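Local coordinates for protein CAMP factor (Mobiluncus curtisii, PDB 6JLC) that probably acts as a secreted pore-forming toxin that damages host membranes and takes part in the hemolytic CAMP reaction, at residues Val22-Leu25 with Lys26-Ser30; Ala208-Ala211 with Lys212-Ala216; Gln123-Asp126 with Ser127-Asp130. One frame throughout, in Å; residues are numbered along the deposited sequence.

Overall arrangement
Three short helical stretches of an all-helical chain, the C-terminal part of the protein within its CAMP factor family region, are described, each about two turns long and built on i to i+4 hydrogen bonds. Interaction 1, on helix 8-31, lies near the middle of the molecule, its centre about 6 Å from the centre of the chain. Interaction 3, on helix 121-139, and interaction 2, on helix 203-222, fall on opposite sides of that centre, about 43 Å apart between their own centres. Interaction 1 is about 22 Å from interaction 3 and about 27 Å from interaction 2, centre to centre. Helix 68-91 packs against both interaction 1 (Leu25, Ile28) and interaction 3 (Leu124, Ile128).

Interaction 1 (Val22-Leu25 with Lys26-Ser30); sequences VETL and KEIQS
Val22 and Lys26 stand one turn apart on helix 8-31, in an all-helical bundle where this helix packs against helices 41-59 and 68-91. The backbone supplies the polar part of the contact as a run of alpha-helical i to i+4 bonds. Lys26 N donates to Val22 O at 2.9 Å, and Glu27 N to Glu23 O and Gln29 N to Leu25 O repeat the pattern. The bond from Ile28 N to Thr24 O belongs to the same set and is fairly straight, with an N-H...O angle of 167°.

Apolar contacts follow two edges of the turn. The extended Lys26 chain runs alongside Val22, both pointing the same way, and brings CE to 3.7 Å from Val22 CG1, while its ammonium end makes a cation-pi interaction with Phe45 of helix 41-59. On another edge Thr24 CG2 and Ile28 CD1 lie side by side at 4.0 Å. Thr24 turns this methyl anti to its own nitrogen (chi1 -65° for OG1), which leaves the hydroxyl beside the nitrogen, where it hydrogen-bonds Ala20 O one turn back. The buried Leu25 and Ile28 both meet Val85 of helix 68-91.

Two acidic side chains share the exposed face. Their carboxylates do not touch, with Glu23 OE1 and Glu27 OE2 5.8 Å apart, but Glu27 CG leans over the preceding turn and comes to 3.3 Å from Glu23 O.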
loop_
_atom_site.group_PDB
_atom_site.type_symbol
_atom_site.label_atom_id
_atom_site.label_comp_id
_atom_site.label_asym_id
_atom_site.label_seq_id
_atom_site.Cartn_x
_atom_site.Cartn_y
_atom_site.Cartn_z
ATOM N N VAL A 22 -10.183 4.304 -1.346
ATOM C CA VAL A 22 -9.611 3.937 -2.637
ATOM C C VAL A 22 -8.339 4.741 -2.912
ATOM O O VAL A 22 -7.364 4.209 -3.454
ATOM C CB VAL A 22 -10.661 4.099 -3.750
ATOM C CG1 VAL A 22 -10.026 3.914 -5.131
ATOM C CG2 VAL A 22 -11.795 3.070 -3.552
ATOM N N GLU A 23 -8.301 6.012 -2.514
ATOM C CA GLU A 23 -7.078 6.774 -2.766
ATOM C C GLU A 23 -5.919 6.253 -1.924
ATOM O O GLU A 23 -4.787 6.166 -2.411
ATOM C CB GLU A 23 -7.307 8.275 -2.560
ATOM C CG GLU A 23 -8.479 8.772 -3.403
ATOM C CD GLU A 23 -8.913 10.203 -3.097
ATOM O OE1 GLU A 23 -8.262 10.858 -2.252
ATOM O OE2 GLU A 23 -9.918 10.662 -3.700
ATOM N N THR A 24 -6.198 5.867 -0.675
ATOM C CA THR A 24 -5.155 5.262 0.148
ATOM C C THR A 24 -4.623 3.994 -0.505
ATOM O O THR A 24 -3.406 3.778 -0.585
ATOM C CB THR A 24 -5.697 4.962 1.549
ATOM O OG1 THR A 24 -6.031 6.188 2.205
ATOM C CG2 THR A 24 -4.655 4.223 2.372
ATOM N N LEU A 25 -5.532 3.149 -1.001
ATOM C CA LEU A 25 -5.114 1.881 -1.581
ATOM C C LEU A 25 -4.307 2.081 -2.857
ATOM O O LEU A 25 -3.337 1.355 -3.095
ATOM C CB LEU A 25 -6.335 1.004 -1.844
ATOM C CG LEU A 25 -6.993 0.525 -0.547
ATOM C CD1 LEU A 25 -8.378 -0.021 -0.838
ATOM C CD2 LEU A 25 -6.130 -0.538 0.122
ATOM N N LYS A 26 -4.696 3.046 -3.696
ATOM C CA LYS A 26 -3.944 3.297 -4.924
ATOM C C LYS A 26 -2.522 3.761 -4.624
ATOM O O LYS A 26 -1.576 3.360 -5.312
ATOM C CB LYS A 26 -4.677 4.328 -5.787
ATOM C CG LYS A 26 -5.829 3.718 -6.557
ATOM C CD LYS A 26 -6.740 4.762 -7.167
ATOM C CE LYS A 26 -7.750 4.096 -8.088
ATOM N NZ LYS A 26 -8.688 5.080 -8.697
ATOM N N GLU A 27 -2.350 4.604 -3.604
ATOM C CA GLU A 27 -1.008 5.047 -3.228
ATOM C C GLU A 27 -0.148 3.870 -2.786
ATOM O O GLU A 27 1.000 3.729 -3.215
ATOM C CB GLU A 27 -1.076 6.097 -2.119
ATOM C CG GLU A 27 -1.750 7.392 -2.520
ATOM C CD GLU A 27 -1.983 8.318 -1.340
ATOM O OE1 GLU A 27 -1.401 8.070 -0.261
ATOM O OE2 GLU A 27 -2.752 9.291 -1.493
ATOM N N ILE A 28 -0.689 3.008 -1.928
ATOM C CA ILE A 28 0.087 1.857 -1.481
ATOM C C ILE A 28 0.381 0.919 -2.645
ATOM O O ILE A 28 1.471 0.333 -2.730
ATOM C CB ILE A 28 -0.647 1.137 -0.337
ATOM C CG1 ILE A 28 -0.759 2.065 0.871
ATOM C CG2 ILE A 28 0.057 -0.165 0.026
ATOM C CD1 ILE A 28 -1.738 1.573 1.892
ATOM N N GLN A 29 -0.579 0.754 -3.562
ATOM C CA GLN A 29 -0.341 -0.124 -4.705
ATOM C C GLN A 29 0.792 0.409 -5.570
ATOM O O GLN A 29 1.598 -0.364 -6.105
ATOM C CB GLN A 29 -1.617 -0.268 -5.532
ATOM C CG GLN A 29 -1.429 -1.013 -6.836
ATOM C CD GLN A 29 -2.676 -0.988 -7.698
ATOM O OE1 GLN A 29 -3.234 0.079 -7.979
ATOM N NE2 GLN A 29 -3.121 -2.162 -8.125
ATOM N N SER A 30 0.857 1.732 -5.718
ATOM C CA SER A 30 1.950 2.373 -6.442
ATOM C C SER A 30 3.299 2.065 -5.798
ATOM O O SER A 30 4.291 1.836 -6.496
ATOM C CB SER A 30 1.701 3.880 -6.489
ATOM O OG SER A 30 2.907 4.599 -6.628
#

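Interaction 2 (Ala208-Ala211 with Lys212-Ala216); sequences AAIA and KLNTA
Ile210 and Asn214 project side by side from successive turns of helix 203-222, pointing the same way. The branch methyl Ile210 CG2 meets the amide nitrogen Asn214 ND2 at 3.7 Å, a plain van der Waals approach of a hydrocarbon to the amide. CG of Asn214 sits beside the backbone nitrogen (chi1 -66°), a torsion that folds the amide back over the preceding turn and brings CG to 3.4 Å from Ile210 O. That carbonyl oxygen is already engaged by the backbone: Asn214 N donates to it at 3.0 Å, from a direction nearly along the C=O axis.

Lys212 reaches back in a different manner. Its chain leaves beside its own nitrogen and then bends at chi3 (-144°) and chi4 (122°), wrapping past the carbonyl of Ala208. Lys212 CG lies 3.2 Å from Ala208 O, and the chain's end, NZ, comes to 3.9 Å from Ala208 CB. The lysine thus spreads its methylene groups over the turn before it.

The fold here is a helical bundle. The buried Leu213 is directed between helices 152-173 and 179-197, where it touches Ile162 and Thr165 of the first and Ile189 and Ala192 of the second. Ile210 also packs on helix 152-173, against Leu157 and Leu158, whereas the small Ala209 occupies a buried position one turn before Leu213.

Leu213 N donates to Ala209 O at 3.0 Å, and its CB rests against that same oxygen. Lys212 N to Ala208 O and Thr215 N to Ala211 O continue the same i to i+4 pattern. Beside the latter, Thr215 OG1 stands 3.2 Å from Ala211 O.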
loop_
_atom_site.group_PDB
_atom_site.type_symbol
_atom_site.label_atom_id
_atom_site.label_comp_id
_atom_site.label_asym_id
_atom_site.label_seq_id
_atom_site.Cartn_x
_atom_site.Cartn_y
_atom_site.Cartn_z
ATOM N N ALA A 208 21.662 -2.094 4.361
ATOM C CA ALA A 208 22.969 -1.485 4.109
ATOM C C ALA A 208 22.947 -0.621 2.852
ATOM O O ALA A 208 23.566 0.450 2.820
ATOM C CB ALA A 208 24.040 -2.568 3.986
ATOM N N ALA A 209 22.262 -1.076 1.804
ATOM C CA ALA A 209 22.167 -0.277 0.585
ATOM C C ALA A 209 21.454 1.045 0.847
ATOM O O ALA A 209 21.865 2.095 0.332
ATOM C CB ALA A 209 21.450 -1.065 -0.508
ATOM N N ILE A 210 20.377 1.015 1.637
ATOM C CA ILE A 210 19.690 2.255 1.997
ATOM C C ILE A 210 20.640 3.189 2.740
ATOM O O ILE A 210 20.757 4.379 2.413
ATOM C CB ILE A 210 18.430 1.953 2.829
ATOM C CG1 ILE A 210 17.361 1.273 1.961
ATOM C CG2 ILE A 210 17.904 3.246 3.490
ATOM C CD1 ILE A 210 16.275 0.555 2.788
ATOM N N ALA A 211 21.358 2.662 3.735
ATOM C CA ALA A 211 22.248 3.525 4.511
ATOM C C ALA A 211 23.354 4.120 3.647
ATOM O O ALA A 211 23.674 5.310 3.778
ATOM C CB ALA A 211 22.837 2.752 5.695
ATOM N N LYS A 212 23.937 3.324 2.739
ATOM C CA LYS A 212 24.999 3.854 1.872
ATOM C C LYS A 212 24.463 4.929 0.934
ATOM O O LYS A 212 25.158 5.911 0.626
ATOM C CB LYS A 212 25.636 2.738 1.040
ATOM C CG LYS A 212 26.365 1.658 1.822
ATOM C CD LYS A 212 26.882 0.578 0.862
ATOM C CE LYS A 212 26.809 -0.821 1.475
ATOM N NZ LYS A 212 25.970 -1.757 0.658
ATOM N N LEU A 213 23.228 4.754 0.466
ATOM C CA LEU A 213 22.609 5.726 -0.428
ATOM C C LEU A 213 22.374 7.051 0.285
ATOM O O LEU A 213 22.631 8.122 -0.278
ATOM C CB LEU A 213 21.298 5.149 -0.960
ATOM C CG LEU A 213 20.710 5.584 -2.293
ATOM C CD1 LEU A 213 21.777 5.705 -3.385
ATOM C CD2 LEU A 213 19.625 4.590 -2.659
ATOM N N ASN A 214 21.901 7.002 1.530
ATOM C CA ASN A 214 21.704 8.237 2.284
ATOM C C ASN A 214 23.026 8.957 2.523
ATOM O O ASN A 214 23.103 10.188 2.413
ATOM C CB ASN A 214 20.985 7.934 3.600
ATOM C CG ASN A 214 19.565 7.447 3.378
ATOM O OD1 ASN A 214 18.929 7.797 2.382
ATOM N ND2 ASN A 214 19.053 6.645 4.307
ATOM N N THR A 215 24.089 8.201 2.816
ATOM C CA THR A 215 25.403 8.806 3.002
ATOM C C THR A 215 25.930 9.396 1.704
ATOM O O THR A 215 26.541 10.475 1.708
ATOM C CB THR A 215 26.377 7.767 3.557
ATOM O OG1 THR A 215 25.912 7.335 4.844
ATOM C CG2 THR A 215 27.785 8.364 3.703
ATOM N N ALA A 216 25.702 8.709 0.580
ATOM C CA ALA A 216 26.143 9.237 -0.710
ATOM C C ALA A 216 25.404 10.520 -1.068
ATOM O O ALA A 216 26.008 11.460 -1.599
ATOM C CB ALA A 216 25.946 8.183 -1.799
#

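Interaction 3 (Gln123-Asp126 with Ser127-Asp130); sequences QLND and SISD
Ser127 lies against Gln123 in a local, mainly polar contact between successive turns near the start of helix 121-139, a helix packed against helices 68-91 and 97-114. Ser127 N donates to Gln123 O at 2.9 Å, and the hydroxyl OG approaches the same oxygen to 3.0 Å. The serine places OG beside its own nitrogen (chi1 -61°), so the hydroxyl leans back along the helix toward that carbonyl. The amide end of Gln123 turns the other way, its OE1 accepting a hydrogen bond from Thr120 N.

A water joins the exposed edge. It donates to Asp126 OD1 at 2.9 Å and is hydrogen-bonded to Ser129 OG at 2.7 Å, bridging two side chains three residues apart, and it makes a further weak bond of 3.5 Å to Asn125 O. That carbonyl oxygen is also the acceptor of Ser129 N.

Ile128 N donates to Leu124 O at 3.1 Å, and CG1 of the isoleucine folds back over that oxygen at 3.6 Å. Both side chains face the interior: Leu124 touches Leu70 and Leu77 of helix 68-91, and Ile128 meets His76 of the same helix. Asp130 N donates to Asp126 O with an N-H...O angle of 143°, whereas the aspartate's carboxylate, carried by a CG anti to the backbone nitrogen (chi1 179°), leads away to a hydrogen bond between OD2 and Ser106 OG on helix 97-114. Such a division, leucine and isoleucine inward, Asp126, Ser129 and their water outward, is that of an amphipathic helix in a helical bundle.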
loop_
_atom_site.group_PDB
_atom_site.type_symbol
_atom_site.label_atom_id
_atom_site.label_comp_id
_atom_site.label_asym_id
_atom_site.label_seq_id
_atom_site.Cartn_x
_atom_site.Cartn_y
_atom_site.Cartn_z
ATOM N N GLN A 123 -22.014 -12.092 5.884
ATOM C CA GLN A 123 -20.723 -12.439 5.303
ATOM C C GLN A 123 -19.816 -11.225 5.228
ATOM O O GLN A 123 -18.618 -11.310 5.529
ATOM C CB GLN A 123 -20.915 -13.031 3.909
ATOM C CG GLN A 123 -21.586 -14.388 3.925
ATOM C CD GLN A 123 -21.977 -14.844 2.538
ATOM O OE1 GLN A 123 -22.228 -14.028 1.643
ATOM N NE2 GLN A 123 -22.046 -16.167 2.356
ATOM N N LEU A 124 -20.373 -10.086 4.810
ATOM C CA LEU A 124 -19.581 -8.868 4.729
ATOM C C LEU A 124 -19.104 -8.435 6.108
ATOM O O LEU A 124 -17.950 -8.014 6.276
ATOM C CB LEU A 124 -20.407 -7.764 4.060
ATOM C CG LEU A 124 -20.855 -8.070 2.628
ATOM C CD1 LEU A 124 -21.969 -7.130 2.217
ATOM C CD2 LEU A 124 -19.691 -7.967 1.639
ATOM N N ASN A 125 -19.986 -8.507 7.111
ATOM C CA ASN A 125 -19.579 -8.170 8.468
ATOM C C ASN A 125 -18.539 -9.160 8.985
ATOM O O ASN A 125 -17.605 -8.775 9.700
ATOM C CB ASN A 125 -20.796 -8.147 9.401
ATOM C CG ASN A 125 -21.660 -6.918 9.189
ATOM O OD1 ASN A 125 -21.200 -5.916 8.645
ATOM N ND2 ASN A 125 -22.906 -6.983 9.633
ATOM N N ASP A 126 -18.685 -10.440 8.628
ATOM C CA ASP A 126 -17.691 -11.421 9.055
ATOM C C ASP A 126 -16.343 -11.174 8.376
ATOM O O ASP A 126 -15.291 -11.464 8.965
ATOM C CB ASP A 126 -18.198 -12.839 8.781
ATOM C CG ASP A 126 -19.285 -13.274 9.766
ATOM O OD1 ASP A 126 -19.503 -12.580 10.783
ATOM O OD2 ASP A 126 -19.930 -14.305 9.515
ATOM N N SER A 127 -16.346 -10.641 7.155
ATOM C CA SER A 127 -15.082 -10.262 6.515
ATOM C C SER A 127 -14.396 -9.128 7.267
ATOM O O SER A 127 -13.165 -9.128 7.420
ATOM C CB SER A 127 -15.313 -9.866 5.056
ATOM O OG SER A 127 -15.847 -10.967 4.332
ATOM N N ILE A 128 -15.168 -8.135 7.724
ATOM C CA ILE A 128 -14.600 -7.072 8.549
ATOM C C ILE A 128 -13.949 -7.672 9.793
ATOM O O ILE A 128 -12.817 -7.325 10.153
ATOM C CB ILE A 128 -15.687 -6.041 8.908
ATOM C CG1 ILE A 128 -16.123 -5.286 7.644
ATOM C CG2 ILE A 128 -15.191 -5.082 9.979
ATOM C CD1 ILE A 128 -17.329 -4.378 7.835
ATOM N N SER A 129 -14.646 -8.594 10.458
ATOM C CA SER A 129 -14.081 -9.227 11.645
ATOM C C SER A 129 -12.820 -10.016 11.305
ATOM O O SER A 129 -11.863 -10.044 12.093
ATOM C CB SER A 129 -15.122 -10.141 12.294
ATOM O OG SER A 129 -16.202 -9.372 12.789
ATOM N N ASP A 130 -12.798 -10.660 10.135
ATOM C CA ASP A 130 -11.644 -11.482 9.780
ATOM C C ASP A 130 -10.427 -10.622 9.461
ATOM O O ASP A 130 -9.297 -10.998 9.791
ATOM C CB ASP A 130 -11.978 -12.373 8.595
ATOM C CG ASP A 130 -10.806 -13.239 8.174
ATOM O OD1 ASP A 130 -10.441 -14.159 8.940
ATOM O OD2 ASP A 130 -10.254 -13.006 7.077
HETATM O O HOH W 1 -18.707 -10.447 12.553
#